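Side-chain contacts in beta-1,4-mannanase (Aplysia kurodai, PDB 3VUP), which probably hydrolyses the beta-1,4-mannosidic linkages of mannan as a digestive enzyme of the sea hare: residues S58-I63 / Q260-S265; K128-L133 / L204-D209; G292-Q297 / Q306-V311. One frame throughout, in Å; residues are numbered along the deposited sequence. Where two conformers were deposited one is given.

Interaction 1. Residues S58-I63 / Q260-S265; sequences SMRLWI and QFHSYS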
loop_
_atom_site.group_PDB
_atom_site.type_symbol
_atom_site.label_atom_id
_atom_site.label_comp_id
_atom_site.label_asym_id
_atom_site.label_seq_id
_atom_site.Cartn_x
_atom_site.Cartn_y
_atom_site.Cartn_z
ATOM N N SER A 58 -9.711 -7.816 -4.727
ATOM C CA SER A 58 -8.711 -6.766 -4.449
ATOM C C SER A 58 -7.369 -7.084 -5.085
ATOM O O SER A 58 -6.887 -8.204 -4.900
ATOM C CB SER A 58 -8.437 -6.695 -2.943
ATOM O OG SER A 58 -9.487 -6.087 -2.230
ATOM N N MET A 59 -6.741 -6.110 -5.741
ATOM C CA MET A 59 -5.391 -6.249 -6.284
ATOM C C MET A 59 -4.539 -5.044 -5.869
ATOM O O MET A 59 -4.919 -3.912 -6.177
ATOM C CB MET A 59 -5.462 -6.302 -7.814
ATOM C CG MET A 59 -4.133 -6.517 -8.522
ATOM S SD MET A 59 -3.555 -8.221 -8.531
ATOM C CE MET A 59 -4.437 -8.890 -9.942
ATOM N N ARG A 60 -3.401 -5.287 -5.222
ATOM C CA ARG A 60 -2.402 -4.252 -4.981
ATOM C C ARG A 60 -1.332 -4.414 -6.058
ATOM O O ARG A 60 -0.909 -5.530 -6.354
ATOM C CB ARG A 60 -1.796 -4.420 -3.588
ATOM C CG ARG A 60 -0.685 -3.418 -3.248
ATOM C CD ARG A 60 -0.392 -3.482 -1.773
ATOM N NE ARG A 60 0.640 -2.588 -1.251
ATOM C CZ ARG A 60 1.849 -2.967 -0.840
ATOM N NH1 ARG A 60 2.283 -4.211 -1.020
ATOM N NH2 ARG A 60 2.640 -2.076 -0.257
ATOM N N LEU A 61 -0.908 -3.310 -6.664
ATOM C CA LEU A 61 0.154 -3.359 -7.669
ATOM C C LEU A 61 0.925 -2.049 -7.628
ATOM O O LEU A 61 0.403 -1.015 -7.199
ATOM C CB LEU A 61 -0.380 -3.659 -9.074
ATOM C CG LEU A 61 -1.029 -2.536 -9.887
ATOM C CD1 LEU A 61 -1.322 -3.032 -11.292
ATOM C CD2 LEU A 61 -2.306 -2.033 -9.241
ATOM N N TRP A 62 2.183 -2.113 -8.037
ATOM C CA TRP A 62 3.114 -1.030 -7.779
ATOM C C TRP A 62 3.345 -0.194 -9.027
ATOM O O TRP A 62 3.471 -0.728 -10.132
ATOM C CB TRP A 62 4.436 -1.578 -7.267
ATOM C CG TRP A 62 4.384 -2.328 -5.958
ATOM C CD1 TRP A 62 3.294 -2.808 -5.284
ATOM C CD2 TRP A 62 5.520 -2.705 -5.197
ATOM N NE1 TRP A 62 3.695 -3.442 -4.125
ATOM C CE2 TRP A 62 5.066 -3.395 -4.057
ATOM C CE3 TRP A 62 6.892 -2.503 -5.359
ATOM C CZ2 TRP A 62 5.946 -3.905 -3.093
ATOM C CZ3 TRP A 62 7.755 -2.998 -4.418
ATOM C CH2 TRP A 62 7.284 -3.702 -3.299
ATOM N N ILE A 63 3.417 1.122 -8.829
ATOM C CA ILE A 63 3.423 2.083 -9.924
ATOM C C ILE A 63 4.804 2.711 -10.136
ATOM O O ILE A 63 5.574 2.214 -10.953
ATOM C CB ILE A 63 2.326 3.171 -9.734
ATOM C CG1 ILE A 63 0.970 2.530 -9.365
ATOM C CG2 ILE A 63 2.222 4.036 -10.977
ATOM C CD1 ILE A 63 0.434 1.536 -10.370
ATOM N N GLN A 260 -2.268 -0.757 6.963
ATOM C CA GLN A 260 -1.911 -1.923 6.173
ATOM C C GLN A 260 -0.624 -2.508 6.724
ATOM O O GLN A 260 0.424 -1.878 6.661
ATOM C CB GLN A 260 -1.724 -1.528 4.709
ATOM C CG GLN A 260 -1.339 -2.713 3.835
ATOM C CD GLN A 260 -0.689 -2.346 2.517
ATOM O OE1 GLN A 260 0.080 -3.136 1.968
ATOM N NE2 GLN A 260 -0.976 -1.150 2.004
ATOM N N PHE A 261 -0.727 -3.699 7.303
ATOM C CA PHE A 261 0.427 -4.391 7.876
ATOM C C PHE A 261 0.931 -5.456 6.906
ATOM O O PHE A 261 0.137 -6.181 6.307
ATOM C CB PHE A 261 0.032 -5.171 9.133
ATOM C CG PHE A 261 -0.440 -4.349 10.318
ATOM C CD1 PHE A 261 -0.303 -2.971 10.406
ATOM C CD2 PHE A 261 -1.004 -5.024 11.390
ATOM C CE1 PHE A 261 -0.747 -2.285 11.547
ATOM C CE2 PHE A 261 -1.432 -4.357 12.520
ATOM C CZ PHE A 261 -1.297 -2.988 12.603
ATOM N N HIS A 262 2.249 -5.604 6.806
ATOM C CA HIS A 262 2.828 -6.785 6.181
ATOM C C HIS A 262 3.307 -7.714 7.283
ATOM O O HIS A 262 3.723 -7.251 8.346
ATOM C CB HIS A 262 3.977 -6.394 5.261
ATOM C CG HIS A 262 3.562 -5.442 4.194
ATOM N ND1 HIS A 262 4.466 -4.788 3.382
ATOM C CD2 HIS A 262 2.335 -5.025 3.803
ATOM C CE1 HIS A 262 3.812 -4.011 2.540
ATOM N NE2 HIS A 262 2.518 -4.127 2.781
ATOM N N SER A 263 3.241 -9.017 7.041
ATOM C CA SER A 263 3.680 -9.953 8.061
ATOM C C SER A 263 4.293 -11.205 7.476
ATOM O O SER A 263 3.643 -11.958 6.753
ATOM C CB SER A 263 2.528 -10.318 8.999
ATOM O OG SER A 263 2.972 -11.143 10.070
ATOM N N TYR A 264 5.549 -11.429 7.843
ATOM C CA TYR A 264 6.318 -12.581 7.411
ATOM C C TYR A 264 7.032 -13.177 8.614
ATOM O O TYR A 264 7.573 -12.457 9.452
ATOM C CB TYR A 264 7.362 -12.149 6.388
ATOM C CG TYR A 264 6.816 -11.595 5.093
ATOM C CD1 TYR A 264 6.438 -12.445 4.058
ATOM C CD2 TYR A 264 6.692 -10.226 4.892
ATOM C CE1 TYR A 264 5.969 -11.957 2.863
ATOM C CE2 TYR A 264 6.211 -9.726 3.694
ATOM C CZ TYR A 264 5.860 -10.599 2.675
ATOM O OH TYR A 264 5.411 -10.144 1.457
ATOM N N SER A 265 7.053 -14.498 8.688
ATOM C CA SER A 265 7.894 -15.168 9.669
ATOM C C SER A 265 9.364 -15.046 9.266
ATOM O O SER A 265 9.672 -14.804 8.094
ATOM C CB SER A 265 7.486 -16.640 9.848
ATOM O OG SER A 265 7.603 -17.396 8.651
#

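Interaction 2. Residues K128-L133 / L204-D209; sequences KDQHKL and LNWQAD. With SO4 (sulfate ion), chain J.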
loop_
_atom_site.group_PDB
_atom_site.type_symbol
_atom_site.label_atom_id
_atom_site.label_comp_id
_atom_site.label_asym_id
_atom_site.label_seq_id
_atom_site.Cartn_x
_atom_site.Cartn_y
_atom_site.Cartn_z
ATOM N N LYS A 128 13.493 14.374 0.865
ATOM C CA LYS A 128 14.300 15.348 1.586
ATOM C C LYS A 128 14.013 16.816 1.250
ATOM O O LYS A 128 14.209 17.680 2.104
ATOM C CB LYS A 128 15.792 15.044 1.411
ATOM C CG LYS A 128 16.232 13.756 2.084
ATOM C CD LYS A 128 17.726 13.525 1.932
ATOM C CE LYS A 128 18.150 12.246 2.640
ATOM N NZ LYS A 128 19.505 11.784 2.228
ATOM N N ASP A 129 13.553 17.087 0.028
ATOM C CA ASP A 129 13.444 18.449 -0.502
ATOM C C ASP A 129 11.975 18.796 -0.739
ATOM O O ASP A 129 11.311 18.201 -1.591
ATOM C CB ASP A 129 14.257 18.548 -1.806
ATOM C CG ASP A 129 14.326 19.963 -2.381
ATOM O OD1 ASP A 129 15.421 20.349 -2.842
ATOM O OD2 ASP A 129 13.304 20.678 -2.409
ATOM N N GLN A 130 11.471 19.761 0.026
ATOM C CA GLN A 130 10.066 20.156 -0.050
ATOM C C GLN A 130 9.665 20.691 -1.421
ATOM O O GLN A 130 8.541 20.481 -1.873
ATOM C CB GLN A 130 9.740 21.201 1.023
ATOM C CG GLN A 130 9.808 20.688 2.452
ATOM C CD GLN A 130 9.277 21.699 3.460
ATOM O OE1 GLN A 130 9.109 21.390 4.639
ATOM N NE2 GLN A 130 9.009 22.911 2.994
ATOM N N HIS A 131 10.577 21.389 -2.085
ATOM C CA HIS A 131 10.262 21.926 -3.401
ATOM C C HIS A 131 10.143 20.831 -4.446
ATOM O O HIS A 131 9.271 20.883 -5.318
ATOM C CB HIS A 131 11.290 22.977 -3.811
ATOM C CG HIS A 131 11.377 24.123 -2.853
ATOM N ND1 HIS A 131 10.350 25.024 -2.678
ATOM C CD2 HIS A 131 12.358 24.500 -1.999
ATOM C CE1 HIS A 131 10.700 25.917 -1.770
ATOM N NE2 HIS A 131 11.911 25.618 -1.338
ATOM N N LYS A 132 11.015 19.834 -4.356
ATOM C CA LYS A 132 10.917 18.693 -5.254
ATOM C C LYS A 132 9.618 17.918 -5.014
ATOM O O LYS A 132 8.913 17.566 -5.962
ATOM C CB LYS A 132 12.160 17.808 -5.152
ATOM C CG LYS A 132 13.420 18.523 -5.632
ATOM C CD LYS A 132 14.655 17.649 -5.551
ATOM C CE LYS A 132 15.883 18.404 -6.040
ATOM N NZ LYS A 132 17.100 17.548 -6.026
ATOM N N LEU A 133 9.291 17.672 -3.750
ATOM C CA LEU A 133 8.037 17.014 -3.426
ATOM C C LEU A 133 6.835 17.784 -3.977
ATOM O O LEU A 133 5.917 17.184 -4.550
ATOM C CB LEU A 133 7.907 16.838 -1.918
ATOM C CG LEU A 133 6.617 16.170 -1.447
ATOM C CD1 LEU A 133 6.415 14.813 -2.127
ATOM C CD2 LEU A 133 6.652 16.015 0.060
ATOM N N LEU A 204 4.539 11.678 3.375
ATOM C CA LEU A 204 3.257 10.990 3.414
ATOM C C LEU A 204 2.077 11.952 3.603
ATOM O O LEU A 204 1.080 11.871 2.884
ATOM C CB LEU A 204 3.278 9.910 4.497
ATOM C CG LEU A 204 4.313 8.789 4.306
ATOM C CD1 LEU A 204 4.422 7.934 5.561
ATOM C CD2 LEU A 204 3.976 7.923 3.104
ATOM N N ASN A 205 2.198 12.869 4.555
ATOM C CA ASN A 205 1.132 13.833 4.831
ATOM C C ASN A 205 0.788 14.654 3.597
ATOM O O ASN A 205 -0.386 14.829 3.266
ATOM C CB ASN A 205 1.557 14.745 5.988
ATOM C CG ASN A 205 0.569 15.871 6.272
ATOM O OD1 ASN A 205 0.862 17.044 6.043
ATOM N ND2 ASN A 205 -0.600 15.522 6.792
ATOM N N TRP A 206 1.803 15.171 2.909
ATOM C CA TRP A 206 1.524 16.041 1.769
ATOM C C TRP A 206 0.850 15.280 0.635
ATOM O O TRP A 206 -0.056 15.796 -0.015
ATOM C CB TRP A 206 2.792 16.734 1.275
ATOM C CG TRP A 206 3.286 17.837 2.175
ATOM C CD1 TRP A 206 2.903 18.099 3.469
ATOM C CD2 TRP A 206 4.251 18.839 1.834
ATOM N NE1 TRP A 206 3.580 19.198 3.946
ATOM C CE2 TRP A 206 4.415 19.668 2.966
ATOM C CE3 TRP A 206 5.001 19.108 0.686
ATOM C CZ2 TRP A 206 5.298 20.749 2.977
ATOM C CZ3 TRP A 206 5.874 20.177 0.701
ATOM C CH2 TRP A 206 6.013 20.988 1.838
ATOM N N GLN A 207 1.278 14.045 0.394
ATOM C CA GLN A 207 0.650 13.275 -0.670
ATOM C C GLN A 207 -0.780 12.875 -0.319
ATOM O O GLN A 207 -1.676 12.958 -1.157
ATOM C CB GLN A 207 1.496 12.064 -1.042
ATOM C CG GLN A 207 2.820 12.421 -1.694
ATOM C CD GLN A 207 3.636 11.185 -1.985
ATOM O OE1 GLN A 207 3.529 10.601 -3.059
ATOM N NE2 GLN A 207 4.430 10.756 -1.014
ATOM N N ALA A 208 -0.996 12.428 0.912
ATOM C CA ALA A 208 -2.340 12.060 1.323
ATOM C C ALA A 208 -3.298 13.244 1.214
ATOM O O ALA A 208 -4.427 13.093 0.763
ATOM C CB ALA A 208 -2.337 11.489 2.734
ATOM N N ASP A 209 -2.831 14.424 1.616
ATOM C CA ASP A 209 -3.665 15.615 1.566
ATOM C C ASP A 209 -3.963 16.006 0.124
ATOM O O ASP A 209 -5.090 16.369 -0.210
ATOM C CB ASP A 209 -3.006 16.771 2.313
ATOM C CG ASP A 209 -3.882 18.011 2.366
ATOM O OD1 ASP A 209 -4.737 18.116 3.273
ATOM O OD2 ASP A 209 -3.697 18.894 1.504
HETATM S S SO4 J . 14.367 26.033 1.171
HETATM O O1 SO4 J . 13.231 26.888 0.832
HETATM O O2 SO4 J . 13.991 24.633 0.987
HETATM O O3 SO4 J . 15.495 26.356 0.301
HETATM O O4 SO4 J . 14.740 26.251 2.565
#

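Interaction 3. Residues G292-Q297 / Q306-V311; sequences GEFWEQ and QMFNYV. With SO4 (sulfate ion), chain F.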
loop_
_atom_site.group_PDB
_atom_site.type_symbol
_atom_site.label_atom_id
_atom_site.label_comp_id
_atom_site.label_asym_id
_atom_site.label_seq_id
_atom_site.Cartn_x
_atom_site.Cartn_y
_atom_site.Cartn_z
ATOM N N GLY A 292 -1.715 -6.783 4.340
ATOM C CA GLY A 292 -1.526 -6.499 2.929
ATOM C C GLY A 292 -0.392 -7.213 2.215
ATOM O O GLY A 292 -0.247 -7.032 1.006
ATOM N N GLU A 293 0.401 -8.004 2.941
ATOM C CA GLU A 293 1.359 -8.940 2.337
ATOM C C GLU A 293 1.579 -10.095 3.286
ATOM O O GLU A 293 1.704 -9.881 4.492
ATOM C CB GLU A 293 2.733 -8.315 2.103
ATOM C CG GLU A 293 2.849 -7.276 1.016
ATOM C CD GLU A 293 4.284 -6.826 0.796
ATOM O OE1 GLU A 293 5.221 -7.532 1.253
ATOM O OE2 GLU A 293 4.468 -5.770 0.152
ATOM N N PHE A 294 1.679 -11.295 2.717
ATOM C CA PHE A 294 2.079 -12.507 3.413
ATOM C C PHE A 294 2.191 -13.609 2.371
ATOM O O PHE A 294 1.619 -13.489 1.281
ATOM C CB PHE A 294 1.061 -12.913 4.493
ATOM C CG PHE A 294 -0.333 -13.186 3.971
ATOM C CD1 PHE A 294 -0.736 -14.468 3.619
ATOM C CD2 PHE A 294 -1.252 -12.153 3.863
ATOM C CE1 PHE A 294 -2.018 -14.710 3.162
ATOM C CE2 PHE A 294 -2.541 -12.387 3.410
ATOM C CZ PHE A 294 -2.926 -13.672 3.058
ATOM N N TRP A 295 2.916 -14.676 2.697
ATOM C CA TRP A 295 2.932 -15.857 1.844
ATOM C C TRP A 295 3.344 -17.090 2.629
ATOM O O TRP A 295 3.908 -16.988 3.718
ATOM C CB TRP A 295 3.774 -15.689 0.573
ATOM C CG TRP A 295 5.237 -15.388 0.738
ATOM C CD1 TRP A 295 5.957 -15.245 1.893
ATOM C CD2 TRP A 295 6.154 -15.200 -0.335
ATOM N NE1 TRP A 295 7.272 -14.954 1.591
ATOM C CE2 TRP A 295 7.409 -14.909 0.227
ATOM C CE3 TRP A 295 6.021 -15.214 -1.723
ATOM C CZ2 TRP A 295 8.537 -14.672 -0.560
ATOM C CZ3 TRP A 295 7.132 -14.977 -2.500
ATOM C CH2 TRP A 295 8.375 -14.699 -1.919
ATOM N N GLU A 296 3.064 -18.259 2.067
ATOM C CA GLU A 296 3.235 -19.499 2.803
ATOM C C GLU A 296 4.693 -19.806 3.140
ATOM O O GLU A 296 4.984 -20.337 4.213
ATOM C CB GLU A 296 2.598 -20.658 2.029
ATOM C CG GLU A 296 2.634 -21.989 2.765
ATOM C CD GLU A 296 1.858 -23.106 2.071
ATOM O OE1 GLU A 296 2.311 -24.262 2.141
ATOM O OE2 GLU A 296 0.773 -22.867 1.509
ATOM N N GLN A 297 5.616 -19.467 2.245
ATOM C CA GLN A 297 7.010 -19.813 2.503
ATOM C C GLN A 297 7.572 -19.113 3.746
ATOM O O GLN A 297 8.542 -19.585 4.332
ATOM C CB GLN A 297 7.906 -19.559 1.294
ATOM C CG GLN A 297 8.127 -18.115 0.950
ATOM C CD GLN A 297 9.374 -17.952 0.120
ATOM O OE1 GLN A 297 9.436 -18.430 -1.016
ATOM N NE2 GLN A 297 10.390 -17.306 0.690
ATOM N N GLN A 306 -4.790 -21.653 5.609
ATOM C CA GLN A 306 -4.834 -21.295 7.018
ATOM C C GLN A 306 -4.566 -19.810 7.212
ATOM O O GLN A 306 -5.162 -19.184 8.096
ATOM C CB GLN A 306 -3.852 -22.132 7.833
ATOM C CG GLN A 306 -4.350 -23.551 8.046
ATOM C CD GLN A 306 -3.295 -24.455 8.636
ATOM O OE1 GLN A 306 -2.108 -24.312 8.358
ATOM N NE2 GLN A 306 -3.723 -25.394 9.459
ATOM N N MET A 307 -3.672 -19.250 6.398
ATOM C CA MET A 307 -3.321 -17.839 6.536
ATOM C C MET A 307 -4.497 -16.935 6.167
ATOM O O MET A 307 -4.832 -16.023 6.916
ATOM C CB MET A 307 -2.068 -17.505 5.721
ATOM C CG MET A 307 -0.842 -18.270 6.195
ATOM S SD MET A 307 0.664 -17.874 5.306
ATOM C CE MET A 307 1.157 -16.384 6.164
ATOM N N PHE A 308 -5.128 -17.183 5.022
ATOM C CA PHE A 308 -6.290 -16.382 4.636
ATOM C C PHE A 308 -7.413 -16.489 5.664
ATOM O O PHE A 308 -8.032 -15.489 6.038
ATOM C CB PHE A 308 -6.798 -16.763 3.247
ATOM C CG PHE A 308 -6.118 -16.016 2.125
ATOM C CD1 PHE A 308 -6.572 -14.765 1.723
ATOM C CD2 PHE A 308 -5.021 -16.556 1.476
ATOM C CE1 PHE A 308 -5.953 -14.080 0.690
ATOM C CE2 PHE A 308 -4.400 -15.876 0.445
ATOM C CZ PHE A 308 -4.862 -14.640 0.053
ATOM N N ASN A 309 -7.669 -17.702 6.152
ATOM C CA ASN A 309 -8.689 -17.901 7.184
ATOM C C ASN A 309 -8.312 -17.184 8.470
ATOM O O ASN A 309 -9.163 -16.579 9.120
ATOM C CB ASN A 309 -8.944 -19.390 7.433
ATOM C CG ASN A 309 -9.879 -19.990 6.409
ATOM O OD1 ASN A 309 -11.085 -20.002 6.596
ATOM N ND2 ASN A 309 -9.328 -20.468 5.305
ATOM N N TYR A 310 -7.037 -17.259 8.846
ATOM C CA TYR A 310 -6.590 -16.612 10.072
ATOM C C TYR A 310 -6.900 -15.119 10.018
ATOM O O TYR A 310 -7.457 -14.549 10.956
ATOM C CB TYR A 310 -5.094 -16.841 10.327
ATOM C CG TYR A 310 -4.695 -16.317 11.679
ATOM C CD1 TYR A 310 -4.449 -14.967 11.873
ATOM C CD2 TYR A 310 -4.632 -17.157 12.785
ATOM C CE1 TYR A 310 -4.145 -14.471 13.119
ATOM C CE2 TYR A 310 -4.312 -16.670 14.041
ATOM C CZ TYR A 310 -4.075 -15.322 14.202
ATOM O OH TYR A 310 -3.767 -14.849 15.454
ATOM N N VAL A 311 -6.527 -14.473 8.922
ATOM C CA VAL A 311 -6.747 -13.041 8.810
ATOM C C VAL A 311 -8.240 -12.727 8.922
ATOM O O VAL A 311 -8.648 -11.846 9.683
ATOM C CB VAL A 311 -6.166 -12.475 7.495
ATOM C CG1 VAL A 311 -6.480 -11.010 7.372
ATOM C CG2 VAL A 311 -4.662 -12.696 7.426
HETATM S S SO4 F . 3.484 -19.152 -1.302
HETATM O O1 SO4 F . 3.955 -18.059 -2.116
HETATM O O2 SO4 F . 2.140 -18.754 -1.143
HETATM O O3 SO4 F . 3.312 -20.359 -2.083
HETATM O O4 SO4 F . 4.478 -19.403 -0.269
#

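Interaction 1. Residues S58-I63 / Q260-S265
Arg60 and Gln260 meet across the inside of a closed eight-stranded parallel (beta/alpha)8, or TIM, barrel, reaching inward from its second and sixth strands. Their CA atoms are 11.4 Å apart, so the contact is made entirely by long side chains. Gln260 OE1 stands over the centre of the guanidinium face, 3.3 Å from Arg60 CZ. It is equally near Arg60 NE, but the angle is too poor for a hydrogen bond, and the amide plane stands almost upright on the guanidinium, at 87°. With CG anti to the backbone N (chi1 177°) and the chain extended from there to NE, Arg60 carries its charge deep into the lumen. The NH2 end approaches the rim of the His262 imidazole, lying 3.6 Å from His262 CE1 near the plane of that ring. Over the opposite guanidinium face, offset toward the rim, lies Trp62 NE1.

The N-H groups of Arg60 are taken up around its edge: Asp158 and Glu293 form salt bridges, while Asn22 and Asn161 accept further bonds. With an alanine in place of Arg60, Asp158 and Glu293 would probably lose their buried countercharge and a gap would open beneath the Gln260 amide. His262 ND1 is hydrogen-bonded to Glu162. Glu162 and Glu293 follow the fourth and end the seventh strand, positions consistent with the acid/base and the nucleophile of retaining glycosidases built on this barrel. In the second shell, Gln260 NE2 donates to the same Asp158 oxygen that pairs with Arg60. His262 NE2 donates to Gln260 OE1 at 2.8 Å, keeping within the imidazole plane but approaching from above the amide carbonyl plane.

Interaction 2. Residues K128-L133 / L204-D209
Asp129 OD2 is gripped by two backbone N-H groups at the start of the helix whose Gln130 and Leu133 lean on Trp206. Lys132 N lies 3.1 Å from Asp129 OD2 in a fairly straight bond (159°) that comes from above the carboxylate plane; His131 N is nearer but bent, a weak bond. Asp129 is thus the N-cap of helix 130-147. Its carboxylate would probably also interact favourably with the positive end of the helix dipole.

Within the first turn, Gln130 reaches the outer end of the Trp206 indole. Its CD is 3.7 Å from Trp206 CH2, with the amide plane tilted 54° to the indole, and the backbone O of Gln130 lies 3.7 Å from Trp206 CZ3. Three residues on, Leu133 meets the same ring system nearer its CB, the Leu133 CD2 methyl lying 3.6 Å from Trp206 CE3 and approaching at a slant. Leu133 has its CG turned away from the backbone N, and the fork sends CD2 to the indole and CD1 to the aliphatic part of Gln207, 4.3 Å from its CG.

The two helices are neighbours in the outer layer of the TIM barrel, following its third and fourth strands, and Trp206 lies in the seam between them, also touching Gln134 and Ile137. The indole NE1 is bonded to Gly249 O, and Lys251 adds a cation-pi contact. Gln207, buried against Leu159 of strand 157-161, has its amide fixed at both ends, OE1 accepting from Trp111 and NE2 donating to Phe203 O one turn back. His131 faces the other way, its NE2 donating almost straight (171°) to sulfate O1 at 2.8 Å, with the ion at the edge of the imidazole.

Interaction 3. Residues G292-Q297 / Q306-V311
Phe294 drives the edge of its ring into the face of Phe308 in a T-shaped stack, with centroids 4.9 Å apart and planes at 69°. Phe294 CZ sits over the middle of the Phe308 ring. Chi1 of 60° puts the Phe294 ring between its own backbone N and carbonyl carbon, and from there CD1 also meets the Met307 methyl, CE, at 3.7 Å. Met307, bent at chi3, places its SD beside this ring in an oblique Met-aromatic contact, with Met307 SD 3.7 Å from Trp295 O. This buried apolar cluster is the tight part.

The other end is looser. Glu296 merely skirts Met307, its CA 3.9 Å from SD, while its extended side chain carries OE2 on to Ile304 N and Asn330. Here a sulfate, probably from the crystallisation liquor, takes a 2.8 Å bond at O4 from Gln297 N and a weak one at O2 from Glu296 N. Arg327, Asn330 and Gln331 of helix 324-338 also bond to it. Strand 289-293, helix 304-313 and strand 318-322, against which Phe308 also packs, form a beta-alpha-beta crossover of the TIM barrel.

Overall arrangement
From the N terminus, the chain first enters interaction 1 at the second barrel strand and closes it only at the sixth, 196 residues later. Interaction 2 opens and closes within that span, joining the helices that follow the third and fourth strands. Interaction 3 comes afterwards in series, closing a short loop, eight residues between its segments, from the end of the seventh strand to the next helix. Interactions 1 and 3 adjoin on neighbouring strands, where Phe261 O lies 2.8 Å from Gly292 N, and their centres are 11 Å apart. Interaction 2 stands apart on the outer layer, its centre 33 Å from that of interaction 3, the two lying on opposite sides of the chain's centre.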